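Local coordinates for Mypaa.01249.c (PDB 3RD5), which is of unknown specific function but belongs to the short-chain dehydrogenase/reductase family and is probably an oxidoreductase, at residues 75-80 against 123-128; 134-139 against 173-178. One frame throughout, in Å; residues are numbered along the deposited sequence.

Contact 1. Residues 75-80 against 123-128; sequences SSVRRF and TNLLLP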
loop_
_atom_site.group_PDB
_atom_site.type_symbol
_atom_site.label_atom_id
_atom_site.label_comp_id
_atom_site.label_asym_id
_atom_site.label_seq_id
_atom_site.Cartn_x
_atom_site.Cartn_y
_atom_site.Cartn_z
ATOM N N SER A 75 13.033 12.304 -2.770
ATOM C CA SER A 75 13.821 12.893 -1.692
ATOM C C SER A 75 13.056 12.999 -0.382
ATOM O O SER A 75 13.625 12.797 0.682
ATOM C CB SER A 75 14.404 14.251 -2.087
ATOM O OG SER A 75 13.438 15.312 -2.131
ATOM N N SER A 76 11.760 13.256 -0.483
ATOM C CA SER A 76 10.882 13.248 0.662
ATOM C C SER A 76 10.676 11.827 1.221
ATOM O O SER A 76 10.690 11.647 2.440
ATOM C CB SER A 76 9.504 13.788 0.238
ATOM O OG SER A 76 8.632 13.791 1.365
ATOM N N VAL A 77 10.500 10.846 0.349
ATOM C CA VAL A 77 10.433 9.453 0.777
ATOM C C VAL A 77 11.658 9.100 1.624
ATOM O O VAL A 77 11.536 8.483 2.678
ATOM C CB VAL A 77 10.270 8.493 -0.419
ATOM C CG1 VAL A 77 10.319 6.969 0.024
ATOM C CG2 VAL A 77 8.952 8.793 -1.180
ATOM N N ARG A 78 12.841 9.463 1.132
ATOM C CA ARG A 78 14.109 9.161 1.814
ATOM C C ARG A 78 14.209 9.839 3.171
ATOM O O ARG A 78 14.606 9.211 4.160
ATOM C CB ARG A 78 15.297 9.545 0.929
ATOM C CG ARG A 78 15.477 8.633 -0.249
ATOM C CD ARG A 78 16.811 8.880 -0.987
ATOM N NE ARG A 78 17.153 7.678 -1.722
ATOM C CZ ARG A 78 17.832 6.650 -1.227
ATOM N NH1 ARG A 78 18.347 6.661 0.006
ATOM N NH2 ARG A 78 18.044 5.613 -2.001
ATOM N N ARG A 79 13.847 11.111 3.233
ATOM C CA ARG A 79 13.898 11.868 4.495
ATOM C C ARG A 79 12.925 11.242 5.522
ATOM O O ARG A 79 13.272 11.061 6.698
ATOM C CB ARG A 79 13.559 13.329 4.209
ATOM C CG ARG A 79 14.700 14.131 3.610
ATOM C CD ARG A 79 14.411 15.646 3.656
ATOM N NE ARG A 79 13.124 16.021 3.064
ATOM C CZ ARG A 79 12.891 16.254 1.772
ATOM N NH1 ARG A 79 13.869 16.171 0.871
ATOM N NH2 ARG A 79 11.669 16.593 1.374
ATOM N N PHE A 80 11.731 10.885 5.066
ATOM C CA PHE A 80 10.746 10.269 5.954
ATOM C C PHE A 80 11.255 8.925 6.472
ATOM O O PHE A 80 11.237 8.642 7.674
ATOM C CB PHE A 80 9.387 10.099 5.272
ATOM C CG PHE A 80 8.470 9.216 6.065
ATOM C CD1 PHE A 80 7.807 9.728 7.182
ATOM C CD2 PHE A 80 8.330 7.874 5.781
ATOM C CE1 PHE A 80 7.033 8.894 7.991
ATOM C CE2 PHE A 80 7.561 7.048 6.604
ATOM C CZ PHE A 80 6.914 7.572 7.707
ATOM N N THR A 123 9.394 1.093 0.961
ATOM C CA THR A 123 9.502 -0.262 1.505
ATOM C C THR A 123 10.959 -0.742 1.534
ATOM O O THR A 123 11.444 -1.249 2.567
ATOM C CB THR A 123 8.620 -1.248 0.722
ATOM O OG1 THR A 123 7.265 -0.802 0.736
ATOM C CG2 THR A 123 8.713 -2.665 1.357
ATOM N N ASN A 124 11.699 -0.517 0.449
ATOM C CA ASN A 124 13.091 -0.954 0.452
ATOM C C ASN A 124 13.900 -0.208 1.513
ATOM O O ASN A 124 14.817 -0.793 2.099
ATOM C CB ASN A 124 13.751 -0.730 -0.920
ATOM C CG ASN A 124 13.422 -1.800 -1.902
ATOM O OD1 ASN A 124 13.229 -2.973 -1.529
ATOM N ND2 ASN A 124 13.406 -1.413 -3.207
ATOM N N LEU A 125 13.594 1.053 1.753
ATOM C CA LEU A 125 14.332 1.835 2.740
ATOM C C LEU A 125 13.976 1.441 4.178
ATOM O O LEU A 125 14.863 1.470 5.050
ATOM C CB LEU A 125 14.085 3.316 2.518
ATOM C CG LEU A 125 14.677 3.888 1.236
ATOM C CD1 LEU A 125 14.079 5.249 0.919
ATOM C CD2 LEU A 125 16.228 3.961 1.319
ATOM N N LEU A 126 12.748 1.002 4.438
ATOM C CA LEU A 126 12.332 0.596 5.792
ATOM C C LEU A 126 12.603 -0.871 6.139
ATOM O O LEU A 126 12.676 -1.235 7.319
ATOM C CB LEU A 126 10.862 0.906 6.011
ATOM C CG LEU A 126 10.494 2.378 6.064
ATOM C CD1 LEU A 126 8.955 2.574 6.264
ATOM C CD2 LEU A 126 11.253 3.078 7.204
ATOM N N LEU A 127 12.686 -1.745 5.127
ATOM C CA LEU A 127 12.774 -3.177 5.346
ATOM C C LEU A 127 13.795 -3.631 6.397
ATOM O O LEU A 127 13.451 -4.510 7.199
ATOM C CB LEU A 127 13.024 -3.941 4.040
ATOM C CG LEU A 127 11.798 -4.321 3.237
ATOM C CD1 LEU A 127 12.201 -4.807 1.843
ATOM C CD2 LEU A 127 10.917 -5.395 3.897
ATOM N N PRO A 128 14.992 -3.039 6.419
ATOM C CA PRO A 128 15.970 -3.458 7.440
ATOM C C PRO A 128 15.548 -3.203 8.886
ATOM O O PRO A 128 16.203 -3.741 9.808
ATOM C CB PRO A 128 17.211 -2.632 7.083
ATOM C CG PRO A 128 17.036 -2.286 5.670
ATOM C CD PRO A 128 15.578 -2.062 5.485
#

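Contact 2. Residues 134-139 against 173-178; sequences VVTVSS and LLFTSE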
loop_
_atom_site.group_PDB
_atom_site.type_symbol
_atom_site.label_atom_id
_atom_site.label_comp_id
_atom_site.label_asym_id
_atom_site.label_seq_id
_atom_site.Cartn_x
_atom_site.Cartn_y
_atom_site.Cartn_z
ATOM N N VAL A 134 4.647 -6.147 5.587
ATOM C CA VAL A 134 4.238 -5.071 4.679
ATOM C C VAL A 134 2.878 -5.448 4.121
ATOM O O VAL A 134 2.706 -6.547 3.610
ATOM C CB VAL A 134 5.240 -4.919 3.531
ATOM C CG1 VAL A 134 4.796 -3.801 2.579
ATOM C CG2 VAL A 134 6.694 -4.670 4.062
ATOM N N VAL A 135 1.917 -4.536 4.193
ATOM C CA VAL A 135 0.584 -4.697 3.581
ATOM C C VAL A 135 0.455 -3.620 2.528
ATOM O O VAL A 135 0.510 -2.421 2.871
ATOM C CB VAL A 135 -0.551 -4.537 4.606
ATOM C CG1 VAL A 135 -1.916 -4.685 3.931
ATOM C CG2 VAL A 135 -0.408 -5.582 5.732
ATOM N N THR A 136 0.220 -4.020 1.263
ATOM C CA THR A 136 0.020 -3.040 0.168
ATOM C C THR A 136 -1.415 -3.087 -0.291
ATOM O O THR A 136 -1.930 -4.190 -0.557
ATOM C CB THR A 136 1.025 -3.339 -0.963
ATOM O OG1 THR A 136 2.368 -3.241 -0.446
ATOM C CG2 THR A 136 0.891 -2.305 -2.095
ATOM N N VAL A 137 -2.049 -1.933 -0.395
ATOM C CA VAL A 137 -3.452 -1.845 -0.772
ATOM C C VAL A 137 -3.549 -1.745 -2.298
ATOM O O VAL A 137 -2.952 -0.839 -2.897
ATOM C CB VAL A 137 -4.191 -0.711 -0.025
ATOM C CG1 VAL A 137 -5.699 -0.786 -0.332
ATOM C CG2 VAL A 137 -3.950 -0.819 1.514
ATOM N N SER A 138 -4.311 -2.656 -2.915
ATOM C CA SER A 138 -4.588 -2.671 -4.341
ATOM C C SER A 138 -6.076 -2.414 -4.615
ATOM O O SER A 138 -6.736 -1.688 -3.861
ATOM C CB SER A 138 -4.044 -3.974 -4.907
ATOM O OG SER A 138 -4.188 -4.056 -6.336
ATOM N N SER A 139 -6.613 -2.948 -5.706
ATOM C CA SER A 139 -7.962 -2.676 -6.134
ATOM C C SER A 139 -8.435 -3.722 -7.120
ATOM O O SER A 139 -7.605 -4.291 -7.856
ATOM C CB SER A 139 -7.977 -1.325 -6.861
ATOM O OG SER A 139 -9.221 -1.042 -7.503
ATOM N N LEU A 173 0.277 -5.567 -6.740
ATOM C CA LEU A 173 0.226 -7.018 -6.548
ATOM C C LEU A 173 1.522 -7.726 -6.967
ATOM O O LEU A 173 2.017 -8.611 -6.261
ATOM C CB LEU A 173 -1.007 -7.626 -7.260
ATOM C CG LEU A 173 -2.309 -7.259 -6.574
ATOM C CD1 LEU A 173 -3.507 -7.706 -7.411
ATOM C CD2 LEU A 173 -2.444 -7.992 -5.214
ATOM N N LEU A 174 2.049 -7.346 -8.128
ATOM C CA LEU A 174 3.319 -7.907 -8.594
ATOM C C LEU A 174 4.443 -7.559 -7.623
ATOM O O LEU A 174 5.370 -8.358 -7.407
ATOM C CB LEU A 174 3.605 -7.389 -9.990
ATOM C CG LEU A 174 2.692 -7.895 -11.106
ATOM C CD1 LEU A 174 2.934 -7.075 -12.382
ATOM C CD2 LEU A 174 2.890 -9.398 -11.387
ATOM N N PHE A 175 4.384 -6.360 -7.054
ATOM C CA PHE A 175 5.311 -5.912 -5.978
ATOM C C PHE A 175 5.253 -6.868 -4.801
ATOM O O PHE A 175 6.272 -7.345 -4.272
ATOM C CB PHE A 175 4.938 -4.498 -5.545
ATOM C CG PHE A 175 5.658 -4.034 -4.327
ATOM C CD1 PHE A 175 6.988 -3.738 -4.329
ATOM C CD2 PHE A 175 4.932 -3.836 -3.175
ATOM C CE1 PHE A 175 7.620 -3.281 -3.174
ATOM C CE2 PHE A 175 5.537 -3.336 -2.046
ATOM C CZ PHE A 175 6.899 -3.090 -2.049
ATOM N N THR A 176 4.026 -7.140 -4.345
ATOM C CA THR A 176 3.810 -8.025 -3.202
ATOM C C THR A 176 4.347 -9.441 -3.444
ATOM O O THR A 176 5.055 -9.999 -2.586
ATOM C CB THR A 176 2.337 -8.075 -2.875
ATOM O OG1 THR A 176 1.852 -6.765 -2.512
ATOM C CG2 THR A 176 2.010 -9.076 -1.703
ATOM N N SER A 177 4.078 -10.007 -4.612
ATOM C CA SER A 177 4.559 -11.364 -4.943
ATOM C C SER A 177 6.074 -11.433 -4.993
ATOM O O SER A 177 6.683 -12.348 -4.443
ATOM C CB SER A 177 3.991 -11.809 -6.284
ATOM O OG SER A 177 2.586 -11.964 -6.216
ATOM N N GLU A 178 6.700 -10.465 -5.674
ATOM C CA GLU A 178 8.153 -10.489 -5.810
ATOM C C GLU A 178 8.830 -10.166 -4.485
ATOM O O GLU A 178 9.839 -10.770 -4.152
ATOM C CB GLU A 178 8.625 -9.589 -6.939
ATOM C CG GLU A 178 10.128 -9.484 -7.133
ATOM C CD GLU A 178 10.833 -10.715 -7.611
ATOM O OE1 GLU A 178 10.182 -11.726 -7.909
ATOM O OE2 GLU A 178 12.094 -10.615 -7.705
HETATM O O HOH W 1 2.914 -5.917 0.010
#

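Contact 1. Residues 75-80 against 123-128
Thr123 OG1 is gripped by His119 O and Asn92 ND2 on the inner side of its helix, and two residues on Leu125 reaches across to Arg78 and Val77 of helix 74-82. Leu125 carries the contact by splitting its two methyls. CD1 lies against the root of the arginine, 3.8 Å from Arg78 CG, and also approaches the valine, 4.2 Å from Val77 CG1. CD2 sits over one face of the guanidinium, with Arg78 NH1 at 3.7 Å. The two side chains cross at about a right angle, one methyl at Arg78 CG and the other at the guanidinium. Arg78 starts with CG beside its backbone N (chi1 -71°) and runs extended to NE; a turn at the last torsion (chi4 -87°) then presents the flat group to the methyl. Farther out, NH2 makes a weak hydrogen bond to Lys286 O. Arg78 was modelled in two conformers, so its placement over Leu125 holds for the one described and is to that extent doubtful. No hydrogen bond joins the two segments. On the inner side, Val77 also packs on Ala121 and Leu122, and Phe80 on Leu122, while Leu126 packs on Leu90 of strand 87-92. The contact thus grades from buried apolar packing near the sheet to the exposed Arg78 on the outside, joining two neighbouring helices that flank one face of the largely parallel sheet in a Rossmann fold.

Contact 2. Residues 134-139 against 173-178
Thr136, in the strand, meets both Phe175 and Thr176 of the helix. Its hydroxyl comes in the plane of the Phe175 ring at the edge, with OG1 3.6 Å from Phe175 CE2; the ring is carried toward the strand with CG anti to the backbone N (chi1 171°). Thr136 OG1 also bonds to Asn92 ND2 and, at 2.8 Å, to a water. That water donates to Thr176 OG1 over 2.9 Å, bridging two threonines whose direct approach is mere packing, Thr136 CB to Thr176 OG1 at 3.8 Å. Thr176 OG1 is in turn bonded to Asn172 O, one turn back in its helix. Strand 133-137, helix 161-185 and strand 191-195, the two strands parallel neighbours in the sheet, form a beta-alpha-beta crossover of the Rossmann fold, and the helix bears the Tyr-x-x-x-Lys sequence of the family at Tyr165 and Lys169. Val137 turns its side chain away from the helix. Next, Ser138 lays its hydroxyl against the branch of Leu173, OG 3.7 Å from Leu173 CG, while that oxygen's polar partner is Lys169 O.

In the fold
The contacts follow each other along the chain, contact 1 closing before contact 2 opens, with their centres about 17 Å apart. Contact 1 lies toward the outside of the molecule and contact 2 deep within it. Helix 110-126 joins them: Thr123 OG1 reaches Phe175 CZ at 3.6 Å, and Thr123 CG2 packs on Val134 CG2 at 3.9 Å. The same Asn92 ND2, at the end of strand 87-92, serves a hydroxyl in each contact. Helices 74-82, 110-126 and 161-185 pack in turn on one face of the sheet, consistent with the Rossmann fold of the short-chain dehydrogenases/reductases.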